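PDB 3OTN: SusD superfamily protein from Parabacteroides distasonis, which probably binds carbohydrate or a related nutrient at the outer membrane, as a member of the SusD family. Local coordinates for residues A[35-38]-A[43-46]; A[46-51]-A[80-85]; A[370-375]-A[401-406]; A[362-367]-A[386-391]. All blocks are in the same frame, centred on the assembly; numbering follows the deposited sequence. Where two conformers were deposited one is given.

Contact 1. Residues A[35-38]-A[43-46]; sequences KMTP and NTIL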
loop_
_atom_site.group_PDB
_atom_site.type_symbol
_atom_site.label_atom_id
_atom_site.label_comp_id
_atom_site.label_asym_id
_atom_site.label_seq_id
_atom_site.Cartn_x
_atom_site.Cartn_y
_atom_site.Cartn_z
ATOM N N LYS A 35 -6.499 -5.354 -7.237
ATOM C CA LYS A 35 -7.309 -6.004 -8.221
ATOM C C LYS A 35 -7.905 -7.278 -7.658
ATOM O O LYS A 35 -7.322 -7.926 -6.766
ATOM C CB LYS A 35 -6.503 -6.322 -9.487
ATOM C CG LYS A 35 -5.432 -7.404 -9.339
ATOM C CD LYS A 35 -4.855 -7.808 -10.704
ATOM C CE LYS A 35 -4.530 -9.285 -10.769
ATOM N NZ LYS A 35 -3.862 -9.687 -12.059
HETATM N N MSE A 36 -9.015 -7.674 -8.264
HETATM C CA MSE A 36 -9.704 -8.897 -7.890
HETATM C C MSE A 36 -8.940 -10.090 -8.461
HETATM O O MSE A 36 -8.422 -10.026 -9.592
HETATM C CB MSE A 36 -11.122 -8.912 -8.397
HETATM C CG MSE A 36 -12.002 -7.775 -7.876
HETATM SE SE MSE A 36 -12.154 -7.510 -5.949
HETATM C CE MSE A 36 -12.893 -9.298 -5.463
ATOM N N THR A 37 -8.874 -11.146 -7.665
ATOM C CA THR A 37 -8.155 -12.377 -8.011
ATOM C C THR A 37 -9.123 -13.598 -7.946
ATOM O O THR A 37 -10.266 -13.475 -7.512
ATOM C CB THR A 37 -6.888 -12.560 -7.097
ATOM O OG1 THR A 37 -7.285 -12.574 -5.726
ATOM C CG2 THR A 37 -5.863 -11.438 -7.324
ATOM N N PRO A 38 -8.690 -14.770 -8.418
ATOM C CA PRO A 38 -9.629 -15.926 -8.413
ATOM C C PRO A 38 -10.043 -16.284 -7.019
ATOM O O PRO A 38 -9.214 -16.266 -6.129
ATOM C CB PRO A 38 -8.793 -17.048 -9.006
ATOM C CG PRO A 38 -7.897 -16.376 -9.918
ATOM C CD PRO A 38 -7.531 -15.034 -9.267
ATOM N N ASN A 43 -8.571 -10.452 -3.454
ATOM C CA ASN A 43 -7.976 -9.244 -4.034
ATOM C C ASN A 43 -6.570 -9.202 -3.541
ATOM O O ASN A 43 -6.323 -9.613 -2.404
ATOM C CB ASN A 43 -8.776 -8.018 -3.582
ATOM C CG ASN A 43 -8.270 -6.691 -4.203
ATOM O OD1 ASN A 43 -7.148 -6.273 -3.964
ATOM N ND2 ASN A 43 -9.121 -6.034 -5.010
ATOM N N THR A 44 -5.667 -8.670 -4.378
ATOM C CA THR A 44 -4.253 -8.561 -4.064
ATOM C C THR A 44 -3.979 -7.818 -2.744
ATOM O O THR A 44 -2.979 -8.126 -2.054
ATOM C CB THR A 44 -3.447 -7.902 -5.208
ATOM O OG1 THR A 44 -4.134 -6.705 -5.627
ATOM C CG2 THR A 44 -3.260 -8.862 -6.378
ATOM N N ILE A 45 -4.839 -6.864 -2.385
ATOM C CA ILE A 45 -4.649 -6.113 -1.137
ATOM C C ILE A 45 -4.694 -6.966 0.116
ATOM O O ILE A 45 -4.124 -6.583 1.144
ATOM C CB ILE A 45 -5.629 -4.927 -0.939
ATOM C CG1 ILE A 45 -7.076 -5.386 -0.677
ATOM C CG2 ILE A 45 -5.517 -3.924 -2.105
ATOM C CD1 ILE A 45 -8.020 -4.189 -0.374
ATOM N N LEU A 46 -5.339 -8.130 0.030
ATOM C CA LEU A 46 -5.473 -8.993 1.186
ATOM C C LEU A 46 -4.161 -9.593 1.652
ATOM O O LEU A 46 -4.032 -9.853 2.857
ATOM C CB LEU A 46 -6.508 -10.105 0.949
ATOM C CG LEU A 46 -7.944 -9.728 0.634
ATOM C CD1 LEU A 46 -8.741 -10.948 0.263
ATOM C CD2 LEU A 46 -8.640 -8.950 1.789
#
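A short, weakly bonded antiparallel ribbon joins Met36 to Asn43 as a non-hydrogen-bonded pair, with their CA atoms 4.2 Å apart and both side chains on the same face of the two strands. Just beyond this pair, Lys35 and Thr44 exchange two bonds: Thr44 N donates to Lys35 O (3.0 Å), and Lys35 N donates to Thr44 OG1 (3.2 Å). That hydroxyl is turned back to Lys35, just ahead of the strand, by a chi1 of 48°, and it also bonds to Val32 O. The Asn43 amide lies flat beneath the Lys35 carbonyl, whose O stands almost directly over Asn43 CG at 3.0 Å; this is a contact with the amide face, not a hydrogen bond. OD1 of Asn43 instead takes the N-H of Ile45 on a lone pair in its carbonyl plane (2.9 Å, 176°), forming an Asx turn, while ND2 bonds to Asn34 OD1. Met36, present as selenomethionine, crosses this amide at about a right angle, its selenium 3.5 Å from Asn43 ND2. Thr37 CG2 meets Thr44 CG2 at 3.8 Å. With an alanine in place of Asn43, Ile45 N and Asn34 OD1 would probably lose these partners, and the Lys35 carbonyl the amide face it rests on. Lys35 sends its NZ to a salt bridge with Asp85 on helix 79-100. The bonding therefore ties the start of the 44-46 turn to the ribbon through backbone groups and one hydroxyl, with the Asn43 amide held at both its oxygen and its nitrogen.

Contact 2. Residues A[46-51]-A[80-85]; sequences LLLEYM and EDWWQD. With ACT (acetate ion), chain E.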
loop_
_atom_site.group_PDB
_atom_site.type_symbol
_atom_site.label_atom_id
_atom_site.label_comp_id
_atom_site.label_asym_id
_atom_site.label_seq_id
_atom_site.Cartn_x
_atom_site.Cartn_y
_atom_site.Cartn_z
ATOM N N LEU A 46 -5.339 -8.130 0.030
ATOM C CA LEU A 46 -5.473 -8.993 1.186
ATOM C C LEU A 46 -4.161 -9.593 1.652
ATOM O O LEU A 46 -4.032 -9.853 2.857
ATOM C CB LEU A 46 -6.508 -10.105 0.949
ATOM C CG LEU A 46 -7.944 -9.728 0.634
ATOM C CD1 LEU A 46 -8.741 -10.948 0.263
ATOM C CD2 LEU A 46 -8.640 -8.950 1.789
ATOM N N LEU A 47 -3.209 -9.813 0.734
ATOM C CA LEU A 47 -1.904 -10.403 1.084
ATOM C C LEU A 47 -1.205 -9.603 2.166
ATOM O O LEU A 47 -0.583 -10.176 3.073
ATOM C CB LEU A 47 -0.958 -10.490 -0.140
ATOM C CG LEU A 47 0.411 -11.190 0.083
ATOM C CD1 LEU A 47 0.253 -12.671 0.483
ATOM C CD2 LEU A 47 1.326 -11.090 -1.155
ATOM N N LEU A 48 -1.308 -8.281 2.048
ATOM C CA LEU A 48 -0.634 -7.348 2.943
ATOM C C LEU A 48 -1.433 -7.005 4.192
ATOM O O LEU A 48 -0.937 -6.286 5.039
ATOM C CB LEU A 48 -0.256 -6.079 2.187
ATOM C CG LEU A 48 0.557 -6.244 0.887
ATOM C CD1 LEU A 48 0.781 -4.885 0.247
ATOM C CD2 LEU A 48 1.876 -6.951 1.117
ATOM N N GLU A 49 -2.656 -7.512 4.306
ATOM C CA GLU A 49 -3.459 -7.347 5.520
ATOM C C GLU A 49 -3.638 -8.603 6.326
ATOM O O GLU A 49 -3.915 -8.535 7.536
ATOM C CB GLU A 49 -4.834 -6.773 5.167
ATOM C CG GLU A 49 -4.756 -5.381 4.451
ATOM C CD GLU A 49 -4.083 -4.305 5.293
ATOM O OE1 GLU A 49 -4.198 -4.316 6.547
ATOM O OE2 GLU A 49 -3.434 -3.422 4.705
ATOM N N TYR A 50 -3.516 -9.752 5.684
ATOM C CA TYR A 50 -3.827 -11.014 6.393
ATOM C C TYR A 50 -2.816 -11.479 7.405
ATOM O O TYR A 50 -3.174 -12.312 8.254
ATOM C CB TYR A 50 -4.172 -12.122 5.412
ATOM C CG TYR A 50 -5.583 -12.118 4.844
ATOM C CD1 TYR A 50 -6.610 -11.321 5.360
ATOM C CD2 TYR A 50 -5.913 -13.016 3.833
ATOM C CE1 TYR A 50 -7.905 -11.429 4.865
ATOM C CE2 TYR A 50 -7.191 -13.100 3.324
ATOM C CZ TYR A 50 -8.179 -12.295 3.835
ATOM O OH TYR A 50 -9.452 -12.441 3.313
HETATM N N MSE A 51 -1.596 -10.934 7.416
HETATM C CA MSE A 51 -0.623 -11.363 8.403
HETATM C C MSE A 51 -0.406 -10.379 9.540
HETATM O O MSE A 51 0.315 -10.711 10.469
HETATM C CB MSE A 51 0.722 -11.712 7.780
HETATM C CG MSE A 51 0.680 -12.923 6.856
HETATM SE SE MSE A 51 0.235 -14.573 7.785
HETATM C CE MSE A 51 1.113 -14.482 9.430
ATOM N N GLU A 80 0.947 -15.467 -6.434
ATOM C CA GLU A 80 1.115 -15.620 -7.888
ATOM C C GLU A 80 0.824 -14.325 -8.626
ATOM O O GLU A 80 1.544 -13.955 -9.548
ATOM C CB GLU A 80 0.188 -16.710 -8.452
ATOM C CG GLU A 80 0.746 -18.067 -8.303
ATOM C CD GLU A 80 -0.229 -19.154 -8.688
ATOM O OE1 GLU A 80 -1.265 -19.321 -7.992
ATOM O OE2 GLU A 80 0.091 -19.867 -9.653
ATOM N N ASP A 81 -0.258 -13.659 -8.227
ATOM C CA ASP A 81 -0.716 -12.428 -8.893
ATOM C C ASP A 81 0.317 -11.321 -8.700
ATOM O O ASP A 81 0.639 -10.593 -9.631
ATOM C CB ASP A 81 -2.076 -11.989 -8.323
ATOM C CG ASP A 81 -3.107 -13.117 -8.370
ATOM O OD1 ASP A 81 -3.764 -13.245 -9.406
ATOM O OD2 ASP A 81 -3.189 -13.919 -7.414
ATOM N N TRP A 82 0.826 -11.224 -7.478
ATOM C CA TRP A 82 1.807 -10.220 -7.153
ATOM C C TRP A 82 3.092 -10.442 -7.928
ATOM O O TRP A 82 3.615 -9.490 -8.490
ATOM C CB TRP A 82 2.112 -10.150 -5.662
ATOM C CG TRP A 82 1.161 -9.341 -4.860
ATOM C CD1 TRP A 82 0.111 -9.798 -4.114
ATOM C CD2 TRP A 82 1.203 -7.935 -4.667
ATOM N NE1 TRP A 82 -0.525 -8.754 -3.486
ATOM C CE2 TRP A 82 0.127 -7.593 -3.813
ATOM C CE3 TRP A 82 2.028 -6.925 -5.144
ATOM C CZ2 TRP A 82 -0.121 -6.276 -3.407
ATOM C CZ3 TRP A 82 1.764 -5.604 -4.760
ATOM C CH2 TRP A 82 0.714 -5.304 -3.874
ATOM N N TRP A 83 3.572 -11.684 -7.981
ATOM C CA TRP A 83 4.808 -11.983 -8.722
ATOM C C TRP A 83 4.662 -11.752 -10.234
ATOM O O TRP A 83 5.446 -11.066 -10.828
ATOM C CB TRP A 83 5.222 -13.434 -8.480
ATOM C CG TRP A 83 6.527 -13.822 -9.072
ATOM C CD1 TRP A 83 6.761 -14.247 -10.346
ATOM C CD2 TRP A 83 7.767 -13.868 -8.398
ATOM N NE1 TRP A 83 8.092 -14.545 -10.518
ATOM C CE2 TRP A 83 8.745 -14.308 -9.339
ATOM C CE3 TRP A 83 8.175 -13.553 -7.095
ATOM C CZ2 TRP A 83 10.094 -14.457 -9.000
ATOM C CZ3 TRP A 83 9.535 -13.697 -6.754
ATOM C CH2 TRP A 83 10.468 -14.160 -7.705
ATOM N N GLN A 84 3.660 -12.358 -10.829
ATOM C CA GLN A 84 3.471 -12.294 -12.280
ATOM C C GLN A 84 3.203 -10.869 -12.762
ATOM O O GLN A 84 3.788 -10.445 -13.769
ATOM C CB GLN A 84 2.341 -13.216 -12.721
ATOM C CG GLN A 84 2.625 -14.671 -12.499
ATOM C CD GLN A 84 1.451 -15.590 -12.851
ATOM O OE1 GLN A 84 0.397 -15.144 -13.319
ATOM N NE2 GLN A 84 1.648 -16.888 -12.639
ATOM N N ASP A 85 2.375 -10.115 -12.039
ATOM C CA ASP A 85 2.016 -8.769 -12.526
ATOM C C ASP A 85 3.109 -7.765 -12.293
ATOM O O ASP A 85 3.286 -6.917 -13.133
ATOM C CB ASP A 85 0.761 -8.210 -11.868
ATOM C CG ASP A 85 -0.511 -8.912 -12.325
ATOM O OD1 ASP A 85 -0.488 -9.784 -13.235
ATOM O OD2 ASP A 85 -1.539 -8.596 -11.713
HETATM C C ACT E . 10.509 -13.934 -13.105
HETATM O O ACT E . 10.422 -14.921 -12.327
HETATM O OXT ACT E . 9.752 -13.839 -14.123
HETATM C CH3 ACT E . 11.498 -12.877 -12.821
#
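Leu47 lies in an irregular, turn-rich segment and faces Trp82 on helix 79-100; their CA atoms, 9.0 Å apart, are the nearest across the two segments. The turn is closed by Leu46 O, which accepts from both Glu49 N and Tyr50 N, whereas 80-85 is regular helix. With the backbones this far apart, the contact is made by side chains alone. Leu47 and Leu48 both point toward the helix and meet different parts of one indole. CD2 of Leu47 comes 3.4 Å from Trp82 CD1, and its CB lies 3.8 Å from Trp82 NE1, so this leucine packs along the pyrrole part of the ring. Its CG is anti to the backbone N (chi1 -176°), which carries the branch out to the indole. Leu48 reaches the benzo part, CD1 to Trp82 CZ2 being 4.0 Å. Both leucines approach the ring obliquely. The one polar atom of this indole, NE1, is satisfied by Thr44 O, and Ile132 of helix 108-133 touches all three side chains. A serine in place of Trp82 would probably open a gap beside both leucines and leave Thr44 O without its indole donor. The next residue, Trp83, turns elsewhere: its NE1 donates to an acetate oxygen at 3.0 Å through a bent bond (139°), the ion lying at the ring edge and probably coming from the crystallisation liquor. The arrangement is a buried hydrophobic join between a loop and the helices of a fold probably related to tetratricopeptide-repeat proteins, as in other SusD proteins.

Contact 3. Residues A[370-375]-A[401-406]; sequences AQVNAD and TNASAF. With ACT (acetate ion), chain H.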
loop_
_atom_site.group_PDB
_atom_site.type_symbol
_atom_site.label_atom_id
_atom_site.label_comp_id
_atom_site.label_asym_id
_atom_site.label_seq_id
_atom_site.Cartn_x
_atom_site.Cartn_y
_atom_site.Cartn_z
ATOM N N ALA A 370 11.834 9.050 10.153
ATOM C CA ALA A 370 13.210 9.202 9.684
ATOM C C ALA A 370 13.992 10.243 10.492
ATOM O O ALA A 370 15.175 10.031 10.828
ATOM C CB ALA A 370 13.226 9.581 8.182
ATOM N N GLN A 371 13.339 11.380 10.764
ATOM C CA GLN A 371 13.972 12.508 11.450
ATOM C C GLN A 371 14.379 12.114 12.864
ATOM O O GLN A 371 15.531 12.356 13.268
ATOM C CB GLN A 371 13.053 13.753 11.468
ATOM C CG GLN A 371 13.695 14.995 12.039
ATOM C CD GLN A 371 13.513 15.114 13.556
ATOM O OE1 GLN A 371 12.405 14.968 14.056
ATOM N NE2 GLN A 371 14.593 15.390 14.276
ATOM N N VAL A 372 13.457 11.504 13.610
ATOM C CA VAL A 372 13.783 11.100 14.970
ATOM C C VAL A 372 14.874 10.010 15.009
ATOM O O VAL A 372 15.705 10.000 15.911
ATOM C CB VAL A 372 12.553 10.690 15.821
ATOM C CG1 VAL A 372 12.004 9.333 15.407
ATOM C CG2 VAL A 372 12.952 10.686 17.289
ATOM N N ASN A 373 14.867 9.117 14.034
ATOM C CA ASN A 373 15.878 8.074 13.933
ATOM C C ASN A 373 17.247 8.641 13.542
ATOM O O ASN A 373 18.253 8.249 14.102
ATOM C CB ASN A 373 15.430 6.978 12.930
ATOM C CG ASN A 373 14.596 5.869 13.581
ATOM O OD1 ASN A 373 15.100 5.123 14.409
ATOM N ND2 ASN A 373 13.343 5.731 13.168
ATOM N N ALA A 374 17.289 9.561 12.580
ATOM C CA ALA A 374 18.563 10.213 12.213
ATOM C C ALA A 374 19.096 11.050 13.368
ATOM O O ALA A 374 20.225 10.841 13.821
ATOM C CB ALA A 374 18.403 11.070 10.967
ATOM N N ASP A 375 18.283 11.993 13.842
ATOM C CA ASP A 375 18.728 12.987 14.818
ATOM C C ASP A 375 18.692 12.527 16.282
ATOM O O ASP A 375 19.225 13.213 17.148
ATOM C CB ASP A 375 17.909 14.285 14.682
ATOM C CG ASP A 375 18.055 14.942 13.310
ATOM O OD1 ASP A 375 19.088 14.726 12.646
ATOM O OD2 ASP A 375 17.127 15.673 12.888
ATOM N N THR A 401 8.385 12.815 26.167
ATOM C CA THR A 401 9.232 12.446 27.294
ATOM C C THR A 401 10.639 12.066 26.796
ATOM O O THR A 401 11.649 12.509 27.384
ATOM C CB THR A 401 8.564 11.348 28.165
ATOM O OG1 THR A 401 8.055 10.300 27.327
ATOM C CG2 THR A 401 7.408 11.959 28.979
ATOM N N ASN A 402 10.719 11.277 25.723
ATOM C CA ASN A 402 11.998 10.924 25.114
ATOM C C ASN A 402 11.882 10.540 23.623
ATOM O O ASN A 402 10.774 10.472 23.062
ATOM C CB ASN A 402 12.707 9.859 25.983
ATOM C CG ASN A 402 11.850 8.624 26.253
ATOM O OD1 ASN A 402 11.730 7.761 25.391
ATOM N ND2 ASN A 402 11.289 8.516 27.476
ATOM N N ALA A 403 13.024 10.363 22.962
ATOM C CA ALA A 403 13.037 10.016 21.557
ATOM C C ALA A 403 12.340 8.679 21.284
ATOM O O ALA A 403 11.659 8.535 20.272
ATOM C CB ALA A 403 14.439 9.969 21.041
ATOM N N SER A 404 12.517 7.712 22.181
ATOM C CA SER A 404 11.940 6.381 22.021
ATOM C C SER A 404 10.405 6.442 22.137
ATOM O O SER A 404 9.697 5.859 21.324
ATOM C CB SER A 404 12.548 5.434 23.067
ATOM O OG SER A 404 11.976 4.152 23.004
ATOM N N ALA A 405 9.912 7.152 23.157
ATOM C CA ALA A 405 8.470 7.357 23.313
ATOM C C ALA A 405 7.896 8.100 22.097
ATOM O O ALA A 405 6.781 7.789 21.668
ATOM C CB ALA A 405 8.121 8.123 24.588
ATOM N N PHE A 406 8.636 9.088 21.574
ATOM C CA PHE A 406 8.196 9.798 20.361
ATOM C C PHE A 406 8.148 8.895 19.132
ATOM O O PHE A 406 7.190 8.951 18.369
ATOM C CB PHE A 406 9.027 11.046 20.067
ATOM C CG PHE A 406 8.440 11.899 18.988
ATOM C CD1 PHE A 406 7.508 12.875 19.296
ATOM C CD2 PHE A 406 8.820 11.730 17.659
ATOM C CE1 PHE A 406 6.963 13.658 18.306
ATOM C CE2 PHE A 406 8.255 12.489 16.667
ATOM C CZ PHE A 406 7.328 13.446 16.988
HETATM C C ACT H . 12.233 1.743 20.156
HETATM O O ACT H . 11.238 2.086 20.826
HETATM O OXT ACT H . 13.152 2.589 20.135
HETATM C CH3 ACT H . 12.351 0.422 19.438
#
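Val372, near the C-terminal end of helix 360-375, faces Ala403 in the first turn of helix 403-418, with CA atoms 6.7 Å apart. A single methyl makes the join: Val372 CG2 lies 4.1 Å from Ala403 CB and 4.3 Å from Phe406 CD2, reaching the phenyl ring obliquely. With CG1 set between the backbone N and carbonyl carbon (chi1 74°), CG2 is left anti to the N and directed at the second helix. The small Ala403 is consistent with the close approach here, while Phe406 extends on to Ser382 and Val386 of helix 380-392. Asn402 is the N-cap of helix 403-418, its OD1 accepting from Ala405 N at 2.9 Å, although the donor stands 42° above the carbonyl plane. On the first helix, Gln371 NE2 donates almost straight (177°) to the anti lone pair of Asp375 OD2 and also bonds to Thr377 O; its OE1 takes Asn379 N and Ser382 OG. The contact itself thus carries no hydrogen bond and is made mainly by apolar groups; Asn402 caps the start of helix 403-418 from within its own segment, while Gln371 ties the end of helix 360-375 to Asp375, the following loop and helix 380-392.

Contact 4. Residues A[362-367]-A[386-391]; sequences DVLLMY and VNQIRG. With EDO (1,2-ethanediol), chain S.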
loop_
_atom_site.group_PDB
_atom_site.type_symbol
_atom_site.label_atom_id
_atom_site.label_comp_id
_atom_site.label_asym_id
_atom_site.label_seq_id
_atom_site.Cartn_x
_atom_site.Cartn_y
_atom_site.Cartn_z
ATOM N N ASP A 362 0.963 9.718 5.161
ATOM C CA ASP A 362 2.030 8.714 5.195
ATOM C C ASP A 362 3.388 9.404 5.076
ATOM O O ASP A 362 4.291 9.130 5.847
ATOM C CB ASP A 362 1.827 7.748 4.021
ATOM C CG ASP A 362 2.721 6.492 4.056
ATOM O OD1 ASP A 362 3.564 6.264 4.978
ATOM O OD2 ASP A 362 2.531 5.689 3.099
ATOM N N VAL A 363 3.491 10.358 4.161
ATOM C CA VAL A 363 4.758 11.052 3.942
ATOM C C VAL A 363 5.151 11.857 5.196
ATOM O O VAL A 363 6.308 11.842 5.573
ATOM C CB VAL A 363 4.751 11.935 2.705
ATOM C CG1 VAL A 363 6.081 12.732 2.606
ATOM C CG2 VAL A 363 4.538 11.090 1.452
ATOM N N LEU A 364 4.202 12.564 5.804
ATOM C CA LEU A 364 4.452 13.289 7.057
ATOM C C LEU A 364 4.968 12.360 8.190
ATOM O O LEU A 364 5.958 12.667 8.879
ATOM C CB LEU A 364 3.182 13.994 7.528
ATOM C CG LEU A 364 2.574 15.103 6.653
ATOM C CD1 LEU A 364 1.480 15.863 7.399
ATOM C CD2 LEU A 364 3.665 16.047 6.182
ATOM N N LEU A 365 4.317 11.218 8.364
ATOM C CA LEU A 365 4.748 10.285 9.405
ATOM C C LEU A 365 6.095 9.638 9.031
ATOM O O LEU A 365 6.888 9.365 9.907
ATOM C CB LEU A 365 3.672 9.237 9.652
ATOM C CG LEU A 365 2.402 9.802 10.303
ATOM C CD1 LEU A 365 1.275 8.769 10.202
ATOM C CD2 LEU A 365 2.686 10.144 11.768
HETATM N N MSE A 366 6.362 9.403 7.740
HETATM C CA MSE A 366 7.701 8.960 7.301
HETATM C C MSE A 366 8.766 10.000 7.598
HETATM O O MSE A 366 9.859 9.626 8.003
HETATM C CB MSE A 366 7.721 8.582 5.815
HETATM C CG MSE A 366 6.977 7.300 5.515
HETATM SE SE MSE A 366 7.454 6.638 3.743
HETATM C CE MSE A 366 6.714 8.033 2.660
ATOM N N TYR A 367 8.446 11.291 7.429
ATOM C CA TYR A 367 9.379 12.346 7.855
ATOM C C TYR A 367 9.665 12.273 9.357
ATOM O O TYR A 367 10.847 12.251 9.746
ATOM C CB TYR A 367 8.938 13.780 7.499
ATOM C CG TYR A 367 9.950 14.809 8.030
ATOM C CD1 TYR A 367 11.126 15.087 7.342
ATOM C CD2 TYR A 367 9.744 15.451 9.251
ATOM C CE1 TYR A 367 12.076 15.989 7.866
ATOM C CE2 TYR A 367 10.664 16.359 9.761
ATOM C CZ TYR A 367 11.833 16.615 9.056
ATOM O OH TYR A 367 12.738 17.497 9.568
ATOM N N VAL A 386 2.873 15.019 14.340
ATOM C CA VAL A 386 2.174 14.170 15.289
ATOM C C VAL A 386 0.967 14.894 15.900
ATOM O O VAL A 386 -0.113 14.317 16.001
ATOM C CB VAL A 386 3.129 13.626 16.392
ATOM C CG1 VAL A 386 2.357 13.014 17.516
ATOM C CG2 VAL A 386 4.062 12.572 15.781
ATOM N N ASN A 387 1.124 16.166 16.257
ATOM C CA ASN A 387 -0.011 16.914 16.831
ATOM C C ASN A 387 -1.138 17.261 15.844
ATOM O O ASN A 387 -2.295 17.325 16.238
ATOM C CB ASN A 387 0.490 18.158 17.560
ATOM C CG ASN A 387 1.251 17.817 18.834
ATOM O OD1 ASN A 387 1.049 16.765 19.440
ATOM N ND2 ASN A 387 2.120 18.713 19.246
ATOM N N GLN A 388 -0.794 17.470 14.572
ATOM C CA GLN A 388 -1.795 17.707 13.522
ATOM C C GLN A 388 -2.634 16.446 13.296
ATOM O O GLN A 388 -3.848 16.522 13.218
ATOM C CB GLN A 388 -1.127 18.172 12.215
ATOM C CG GLN A 388 -0.542 19.603 12.274
ATOM C CD GLN A 388 0.640 19.803 11.314
ATOM O OE1 GLN A 388 0.955 18.917 10.505
ATOM N NE2 GLN A 388 1.308 20.961 11.413
ATOM N N ILE A 389 -1.970 15.284 13.213
ATOM C CA ILE A 389 -2.647 13.989 12.993
ATOM C C ILE A 389 -3.513 13.629 14.180
ATOM O O ILE A 389 -4.659 13.246 14.022
ATOM C CB ILE A 389 -1.633 12.871 12.545
ATOM C CG1 ILE A 389 -1.033 13.279 11.174
ATOM C CG2 ILE A 389 -2.304 11.489 12.487
ATOM C CD1 ILE A 389 0.260 12.558 10.808
ATOM N N ARG A 390 -2.990 13.836 15.376
ATOM C CA ARG A 390 -3.750 13.650 16.595
ATOM C C ARG A 390 -4.939 14.624 16.681
ATOM O O ARG A 390 -6.038 14.204 17.023
ATOM C CB ARG A 390 -2.833 13.769 17.828
ATOM C CG ARG A 390 -1.902 12.554 18.017
ATOM C CD ARG A 390 -0.915 12.780 19.200
ATOM N NE ARG A 390 -1.649 12.959 20.434
ATOM C CZ ARG A 390 -2.129 11.980 21.216
ATOM N NH1 ARG A 390 -1.912 10.680 20.970
ATOM N NH2 ARG A 390 -2.830 12.313 22.285
ATOM N N GLY A 391 -4.720 15.896 16.335
ATOM C CA GLY A 391 -5.789 16.928 16.351
ATOM C C GLY A 391 -6.964 16.622 15.423
ATOM O O GLY A 391 -8.112 16.793 15.797
HETATM C C1 EDO S . 3.522 20.473 8.007
HETATM O O1 EDO S . 3.576 20.976 9.348
HETATM C C2 EDO S . 2.158 19.846 7.750
HETATM O O2 EDO S . 1.809 20.022 6.370
#
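Arg390 NH1, one residue beyond the Ile389 that meets Leu365 across the contact, is gripped by two carboxylates, Glu409 OE2 and Glu296 OE1, while NH2 of the same guanidinium bonds to Ala396 O. On the first helix, Asp362 is held similarly, by salt bridges to Arg414 and Lys423. Asp362 points away from the interface, and neither charged group takes part in it; the contact is left mainly to aliphatic side chains. Leu365 and Ile389 reach toward each other tip to tip: Ile389 CD1 sits 3.5 Å from the branch carbon CG of Leu365, 3.6 Å from Leu365 CD2 and 4.0 Å from Leu365 CD1. Ile389 presents this methyl at the end of a chain whose CG1 is anti to the carbonyl carbon (chi1 -64°) and whose outer part is extended (chi2 162°). The backbones come nearest at Leu365 and Val386, whose CA atoms are 7.5 Å apart. Helices 360-375 and 380-392 follow one another in the chain and run in broadly opposite senses here, a helical hairpin consistent with the tetratricopeptide-like architecture of SusD proteins. At one border Leu364 CD1 comes 4.4 Å from Gln388 OE1, a loose contact, and doubtful because Gln388 adopts two conformers; in one of them NE2 donates to O1 of a 1,2-ethanediol at 3.1 Å (163°). Leu364 CD1 lies 4.1 Å from C2 of the same diol, which is also hydrogen-bonded to Gln381 and Tyr360 and probably comes from the crystallisation liquor.

Overall arrangement
The contacts form two pairs. Contacts 1 and 2 come first in the chain, share Leu46 and lie with centres 7 Å apart, so that the ribbon 36-37/42-43 and the turn after it are both fastened to helix 79-100. Contacts 4 and 3, whose segments alternate along the later sequence, have centres 14 Å apart and both use helix 360-375; Val386 touching Phe406 links them through helices 380-392 and 403-418. The pairs do not touch: the centres of contacts 1 and 3 are about 36 Å apart, on opposite sides of the chain's centre. The SusD fold is thus knitted locally in two regions, one in the N-terminal part of the chain and one in the C-terminal part.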